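Local coordinates for mannitol dehydrogenase (Pseudomonas fluorescens, PDB 1LJ8), which probably catalyses the NAD-dependent interconversion of mannitol and fructose, as a long-chain dehydrogenase with a Rossmann-type coenzyme domain, at residues A112-P122 with F168-R176; G196-L204 with I218-N226. All coordinates share one frame; numbering follows the deposited sequence.

Interaction 1: A112-P122 with F168-R176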
# COMPACT_ATOMS: atom_id res chain seq x y z
N ALA A 112 5.32 21.11 -13.91
CA ALA A 112 3.99 20.51 -13.96
C ALA A 112 3.67 20.14 -15.41
O ALA A 112 3.17 19.04 -15.69
CB ALA A 112 2.94 21.48 -13.43
N GLN A 113 3.99 21.02 -16.37
CA GLN A 113 3.64 20.73 -17.76
C GLN A 113 4.40 19.55 -18.39
O GLN A 113 3.84 18.83 -19.23
CB GLN A 113 3.80 22.00 -18.65
CG GLN A 113 3.18 21.82 -20.06
CD GLN A 113 1.67 21.50 -20.02
OE1 GLN A 113 0.91 22.11 -19.27
NE2 GLN A 113 1.24 20.53 -20.83
N ALA A 114 5.67 19.36 -17.99
CA ALA A 114 6.46 18.24 -18.51
C ALA A 114 5.78 16.94 -18.07
O ALA A 114 5.73 15.99 -18.82
CB ALA A 114 7.89 18.28 -17.96
N LEU A 115 5.27 16.92 -16.85
CA LEU A 115 4.58 15.71 -16.35
C LEU A 115 3.24 15.51 -17.09
O LEU A 115 2.88 14.37 -17.45
CB LEU A 115 4.36 15.88 -14.86
CG LEU A 115 3.69 14.76 -14.11
CD1 LEU A 115 4.28 13.40 -14.61
CD2 LEU A 115 3.92 15.02 -12.57
N ILE A 116 2.49 16.59 -17.29
CA ILE A 116 1.22 16.50 -18.04
C ILE A 116 1.53 15.98 -19.45
O ILE A 116 0.84 15.08 -19.98
CB ILE A 116 0.50 17.90 -18.11
CG1 ILE A 116 0.08 18.33 -16.69
CG2 ILE A 116 -0.73 17.85 -19.08
CD1 ILE A 116 -0.38 19.82 -16.61
N ASP A 117 2.60 16.51 -20.06
CA ASP A 117 2.97 16.08 -21.42
C ASP A 117 3.28 14.58 -21.47
O ASP A 117 2.92 13.89 -22.42
CB ASP A 117 4.21 16.82 -21.93
CG ASP A 117 3.90 18.28 -22.33
OD1 ASP A 117 2.72 18.60 -22.50
OD2 ASP A 117 4.87 19.07 -22.47
N LYS A 118 4.00 14.12 -20.46
CA LYS A 118 4.36 12.68 -20.40
C LYS A 118 3.07 11.85 -20.27
O LYS A 118 2.88 10.87 -21.00
CB LYS A 118 5.25 12.43 -19.17
CG LYS A 118 5.59 10.92 -18.94
CD LYS A 118 6.33 10.28 -20.13
CE LYS A 118 7.76 10.82 -20.27
NZ LYS A 118 8.46 10.15 -21.42
N LEU A 119 2.21 12.23 -19.34
CA LEU A 119 0.94 11.50 -19.14
C LEU A 119 0.02 11.58 -20.37
O LEU A 119 -0.85 10.74 -20.58
CB LEU A 119 0.20 12.04 -17.92
CG LEU A 119 0.97 11.86 -16.59
CD1 LEU A 119 0.26 12.70 -15.49
CD2 LEU A 119 1.03 10.37 -16.21
N ALA A 120 0.20 12.62 -21.18
CA ALA A 120 -0.61 12.79 -22.37
C ALA A 120 0.04 12.26 -23.65
O ALA A 120 -0.54 12.37 -24.73
CB ALA A 120 -0.99 14.32 -22.54
N SER A 121 1.24 11.66 -23.54
CA SER A 121 1.92 11.14 -24.72
C SER A 121 1.22 9.85 -25.18
O SER A 121 0.83 8.99 -24.36
CB SER A 121 3.43 10.95 -24.48
OG SER A 121 3.74 9.92 -23.56
N PRO A 122 1.04 9.70 -26.50
CA PRO A 122 0.35 8.50 -26.98
C PRO A 122 0.92 7.15 -26.58
O PRO A 122 0.14 6.19 -26.44
CB PRO A 122 0.27 8.71 -28.51
CG PRO A 122 1.43 9.67 -28.82
CD PRO A 122 1.49 10.59 -27.60
N PHE A 168 -3.45 16.06 -12.06
CA PHE A 168 -2.58 15.64 -13.16
C PHE A 168 -3.28 14.73 -14.14
O PHE A 168 -3.12 14.87 -15.36
CB PHE A 168 -1.29 14.97 -12.63
CG PHE A 168 -0.22 15.95 -12.32
CD1 PHE A 168 0.09 16.28 -11.00
CD2 PHE A 168 0.43 16.64 -13.37
CE1 PHE A 168 1.04 17.28 -10.71
CE2 PHE A 168 1.38 17.64 -13.07
CZ PHE A 168 1.67 17.94 -11.74
N ILE A 169 -4.02 13.74 -13.63
CA ILE A 169 -4.72 12.87 -14.57
C ILE A 169 -5.75 13.65 -15.41
O ILE A 169 -5.84 13.44 -16.61
CB ILE A 169 -5.43 11.70 -13.83
CG1 ILE A 169 -4.33 10.70 -13.43
CG2 ILE A 169 -6.50 11.03 -14.72
CD1 ILE A 169 -4.82 9.64 -12.43
N CYS A 170 -6.51 14.55 -14.79
CA CYS A 170 -7.50 15.31 -15.59
C CYS A 170 -6.84 16.19 -16.60
O CYS A 170 -7.30 16.29 -17.73
CB CYS A 170 -8.39 16.17 -14.69
SG CYS A 170 -9.66 15.19 -13.86
N ALA A 171 -5.74 16.85 -16.21
CA ALA A 171 -5.10 17.72 -17.19
C ALA A 171 -4.54 16.88 -18.35
O ALA A 171 -4.56 17.32 -19.52
CB ALA A 171 -3.97 18.57 -16.53
N ALA A 172 -4.00 15.69 -18.07
CA ALA A 172 -3.46 14.86 -19.13
C ALA A 172 -4.57 14.36 -20.06
O ALA A 172 -4.38 14.32 -21.28
CB ALA A 172 -2.71 13.62 -18.55
N LEU A 173 -5.71 13.97 -19.48
CA LEU A 173 -6.79 13.44 -20.32
C LEU A 173 -7.34 14.54 -21.22
O LEU A 173 -7.63 14.29 -22.37
CB LEU A 173 -7.88 12.82 -19.46
CG LEU A 173 -7.43 11.48 -18.80
CD1 LEU A 173 -8.47 11.05 -17.77
CD2 LEU A 173 -7.29 10.37 -19.85
N THR A 174 -7.45 15.75 -20.68
CA THR A 174 -7.94 16.88 -21.49
C THR A 174 -7.01 17.12 -22.69
O THR A 174 -7.47 17.28 -23.84
CB THR A 174 -8.03 18.13 -20.62
OG1 THR A 174 -9.02 17.89 -19.60
CG2 THR A 174 -8.42 19.36 -21.46
N GLN A 175 -5.70 17.12 -22.43
CA GLN A 175 -4.70 17.32 -23.48
C GLN A 175 -4.75 16.18 -24.52
O GLN A 175 -4.67 16.44 -25.74
CB GLN A 175 -3.30 17.41 -22.85
CG GLN A 175 -2.17 17.81 -23.83
CD GLN A 175 -0.91 18.23 -23.10
OE1 GLN A 175 -0.94 19.16 -22.28
NE2 GLN A 175 0.21 17.57 -23.39
N ARG A 176 -4.87 14.93 -24.06
CA ARG A 176 -4.98 13.81 -25.00
C ARG A 176 -6.20 14.00 -25.91
O ARG A 176 -6.10 13.83 -27.14
CB ARG A 176 -5.08 12.43 -24.29
CG ARG A 176 -3.79 12.06 -23.54
CD ARG A 176 -3.99 10.81 -22.65
NE ARG A 176 -3.87 9.55 -23.39
CZ ARG A 176 -2.76 8.82 -23.48
NH1 ARG A 176 -1.64 9.19 -22.86
NH2 ARG A 176 -2.74 7.74 -24.24
O HOH W 1 0.07 15.54 -25.64

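Interaction 2: G196-L204 with I218-N226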
# COMPACT_ATOMS: atom_id res chain seq x y z
N GLY A 196 -9.99 -0.39 -7.84
CA GLY A 196 -10.39 0.22 -9.10
C GLY A 196 -11.68 1.04 -8.93
O GLY A 196 -11.77 2.15 -9.43
N ALA A 197 -12.68 0.48 -8.26
CA ALA A 197 -13.94 1.22 -8.08
C ALA A 197 -13.72 2.53 -7.32
O ALA A 197 -14.38 3.55 -7.62
CB ALA A 197 -14.98 0.36 -7.34
N VAL A 198 -12.83 2.51 -6.32
CA VAL A 198 -12.54 3.71 -5.53
C VAL A 198 -11.85 4.76 -6.44
O VAL A 198 -12.22 5.96 -6.40
CB VAL A 198 -11.65 3.39 -4.29
CG1 VAL A 198 -11.22 4.71 -3.55
CG2 VAL A 198 -12.47 2.56 -3.26
N THR A 199 -10.88 4.30 -7.24
CA THR A 199 -10.16 5.22 -8.16
C THR A 199 -11.18 5.86 -9.11
O THR A 199 -11.17 7.08 -9.34
CB THR A 199 -9.12 4.47 -9.00
OG1 THR A 199 -8.19 3.83 -8.11
CG2 THR A 199 -8.34 5.47 -9.94
N ARG A 200 -12.06 5.03 -9.66
CA ARG A 200 -13.12 5.54 -10.54
C ARG A 200 -14.01 6.55 -9.84
O ARG A 200 -14.24 7.65 -10.37
CB ARG A 200 -13.99 4.38 -11.04
CG ARG A 200 -15.12 4.82 -11.99
CD ARG A 200 -15.80 3.56 -12.52
NE ARG A 200 -16.99 3.83 -13.30
CZ ARG A 200 -18.19 4.08 -12.78
NH1 ARG A 200 -18.37 4.09 -11.45
NH2 ARG A 200 -19.21 4.34 -13.58
N LYS A 201 -14.49 6.22 -8.63
CA LYS A 201 -15.38 7.13 -7.91
C LYS A 201 -14.74 8.48 -7.62
O LYS A 201 -15.37 9.54 -7.78
CB LYS A 201 -15.84 6.51 -6.59
CG LYS A 201 -16.95 7.30 -5.91
CD LYS A 201 -17.24 6.62 -4.57
CE LYS A 201 -18.57 7.09 -3.98
NZ LYS A 201 -18.66 6.57 -2.59
N ALA A 202 -13.48 8.42 -7.19
CA ALA A 202 -12.75 9.62 -6.87
C ALA A 202 -12.48 10.48 -8.10
O ALA A 202 -12.73 11.71 -8.06
CB ALA A 202 -11.44 9.25 -6.18
N LEU A 203 -11.94 9.87 -9.17
CA LEU A 203 -11.64 10.65 -10.37
C LEU A 203 -12.90 11.26 -10.97
O LEU A 203 -12.90 12.44 -11.34
CB LEU A 203 -10.90 9.82 -11.41
CG LEU A 203 -10.43 10.62 -12.63
CD1 LEU A 203 -9.48 11.79 -12.27
CD2 LEU A 203 -9.76 9.63 -13.57
N LEU A 204 -13.99 10.49 -11.00
CA LEU A 204 -15.24 11.02 -11.54
C LEU A 204 -15.78 12.14 -10.69
O LEU A 204 -16.26 13.16 -11.23
CB LEU A 204 -16.31 9.92 -11.69
CG LEU A 204 -16.01 8.88 -12.78
CD1 LEU A 204 -17.21 7.88 -12.81
CD2 LEU A 204 -15.84 9.54 -14.16
N ILE A 218 -14.83 10.91 -19.30
CA ILE A 218 -13.98 9.99 -18.54
C ILE A 218 -14.75 8.71 -18.22
O ILE A 218 -14.24 7.59 -18.38
CB ILE A 218 -13.45 10.66 -17.25
CG1 ILE A 218 -12.42 11.73 -17.64
CG2 ILE A 218 -12.82 9.59 -16.25
CD1 ILE A 218 -11.91 12.53 -16.45
N LYS A 219 -15.99 8.88 -17.78
CA LYS A 219 -16.84 7.75 -17.44
C LYS A 219 -16.96 6.79 -18.62
O LYS A 219 -16.93 5.56 -18.46
CB LYS A 219 -18.20 8.25 -16.98
CG LYS A 219 -19.10 7.20 -16.39
CD LYS A 219 -20.39 7.84 -15.90
CE LYS A 219 -21.31 6.79 -15.29
NZ LYS A 219 -22.32 7.45 -14.40
N ALA A 220 -17.02 7.35 -19.83
CA ALA A 220 -17.15 6.52 -21.02
C ALA A 220 -15.85 6.04 -21.69
O ALA A 220 -15.89 5.09 -22.47
CB ALA A 220 -18.01 7.27 -22.07
N HIS A 221 -14.71 6.64 -21.39
CA HIS A 221 -13.48 6.26 -22.10
C HIS A 221 -12.34 5.68 -21.25
O HIS A 221 -11.40 5.08 -21.80
CB HIS A 221 -12.93 7.48 -22.88
CG HIS A 221 -13.88 7.99 -23.93
ND1 HIS A 221 -13.82 7.61 -25.25
CD2 HIS A 221 -14.95 8.82 -23.83
CE1 HIS A 221 -14.81 8.19 -25.92
NE2 HIS A 221 -15.51 8.92 -25.08
N VAL A 222 -12.40 5.87 -19.94
CA VAL A 222 -11.32 5.37 -19.08
C VAL A 222 -11.79 4.12 -18.28
O VAL A 222 -12.94 4.07 -17.83
CB VAL A 222 -10.91 6.49 -18.07
CG1 VAL A 222 -9.77 6.00 -17.16
CG2 VAL A 222 -10.43 7.74 -18.84
N SER A 223 -10.94 3.10 -18.17
CA SER A 223 -11.26 1.90 -17.37
C SER A 223 -10.42 1.96 -16.05
O SER A 223 -9.36 2.60 -15.99
CB SER A 223 -10.93 0.62 -18.14
OG SER A 223 -9.61 0.67 -18.63
N PHE A 224 -10.92 1.27 -15.03
CA PHE A 224 -10.37 1.31 -13.68
C PHE A 224 -10.43 -0.11 -13.12
O PHE A 224 -11.26 -0.41 -12.27
CB PHE A 224 -11.24 2.23 -12.81
CG PHE A 224 -11.35 3.64 -13.35
CD1 PHE A 224 -12.39 3.99 -14.23
CD2 PHE A 224 -10.44 4.62 -12.94
CE1 PHE A 224 -12.53 5.33 -14.69
CE2 PHE A 224 -10.57 5.99 -13.40
CZ PHE A 224 -11.63 6.32 -14.28
N PRO A 225 -9.53 -0.98 -13.60
CA PRO A 225 -9.54 -2.37 -13.11
C PRO A 225 -9.29 -2.53 -11.62
O PRO A 225 -8.47 -1.82 -11.03
CB PRO A 225 -8.46 -3.06 -13.97
CG PRO A 225 -7.47 -1.90 -14.24
CD PRO A 225 -8.44 -0.73 -14.54
N ASN A 226 -10.04 -3.42 -10.97
CA ASN A 226 -9.73 -3.69 -9.59
C ASN A 226 -8.64 -4.75 -9.62
O ASN A 226 -8.50 -5.46 -10.61
CB ASN A 226 -10.92 -4.29 -8.83
CG ASN A 226 -12.06 -3.30 -8.70
OD1 ASN A 226 -11.97 -2.32 -7.93
ND2 ASN A 226 -13.13 -3.53 -9.45

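Interaction 1: A112-P122 with F168-R176
Ala120 and Ala172 mark the closest backbone approach of segments 112-122 and 168-176 in the Rossmann domain, their CA atoms 4.8 Å apart; the axes of helices 112-119 and 168-176 cross at -59° and come within 8.3 Å. Small alanines at the crossing permit this closeness, and the CB atoms of Leu119 and Ala172 stand only 3.4 Å apart, a close squeeze for two carbons. The helices mesh knobs-into-holes. Ile116 drops among Phe168, Ala171, Ala172 and Gln175, while Phe168 enters the hole formed by Ala112, Leu115, Ile116 and Leu119. Leu115 lays CD2 over one face of the Phe168 ring, 3.8 Å from its centroid, a CH-pi contact set up by CG standing opposite the backbone N (chi1 -179°); the backbone of Ala112 meets the ring at its edge, and Ile116 CG1 reaches CD2 of the same ring. At the outer margin, Gln113, Asp117 and Gln175 close a triangle of hydrogen bonds. Gln175 uses both ends of its amide: NE2 gives a nearly straight bond to Asp117 OD1 (2.9 Å), arriving on the anti side of the carboxylate, and OE1 accepts from Gln113 NE2 on a lone pair, the two amides nearly coplanar. Gln113 NE2 also reaches Asp117 OD1, from above the carboxylate plane, so two donors grip that oxygen and the Gln175 amide is fixed against rotation. A water accepts from Gln175 NE2 as well. At the C-terminal side of segment 112-122, Arg176 packs CG against Ala120 CA and bends at chi3 (83°), bringing its guanidinium to the turn, with NE bound to the carbonyl of Pro182. Its NH1 donates to Leu119 O at 2.9 Å, a bent bond with the oxygen a little out of the guanidinium plane, and more weakly to Ser121 O.

Interaction 2: G196-L204 with I218-N226
Phe224 lies flat against the helix backbone at Arg200, in a helix-to-strand connection of the Rossmann domain: helix 212-221 gives way at Val222 to an extended run that passes back along helix 195-210. The ring is the tightly packed centre. Arg200 CA stands over the middle of one face, 3.7 Å from the centroid and 11° off the normal, a CH-pi contact that Arg200 CB and CG extend toward Phe224 CD1. Leu203 CD2 and Thr199 CG2 come to the ring edge, Leu203 CD2 at 3.7 Å from Phe224 CE2. Shortening Phe224 to an alanine would probably open a gap beside Arg200 and leave the methyls of Leu203 and Thr199 without their aromatic partner. Further along, Leu204 CD2 touches Ile218 CG2 at 3.7 Å, the two side chains running antiparallel alongside one another, and Leu203 CD2 also faces that methyl. The solvent side is looser. Arg200 and Lys219, both exposed, run out as extended chains, and NH2 of Arg200 meets the Lys219 methylene CE; their like charges stand 4.5 Å apart (NH2 to NZ), so mild repulsion is likely. Leu204 CD1 lies over the guanidinium face of Arg200. At the other end backbone meets backbone: Gly196 CA makes CA-H...O contacts with Phe224 O, at 3.3 Å, and Pro225 O, where a side chain would collide. Asn226, its ND2 bound to Glu267, turns OD1 to the first turn of the helix, accepting weakly from Gly196 N and more firmly from Ala197 N at 2.9 Å.

Overall arrangement
Interaction 1 closes before interaction 2 opens, and all four segments belong to the Rossmann domain. Their centres are about 17 Å apart, but they are joined through helix 165-178, which touches helix 112-119 on one side and helices 195-210 and 212-221 on another. Ile169 and Cys170 touch Leu203, and Leu173 reaches Ile218 and Val222. Strand 185-188, an outermost strand of the seven-stranded sheet, follows helix 165-178 and is touched by Thr199 and Val222. Both contacts lie near the coenzyme but not at it: the side chain of Phe168 is about 8 Å from bound NAD, and that of Thr199 about 10 Å.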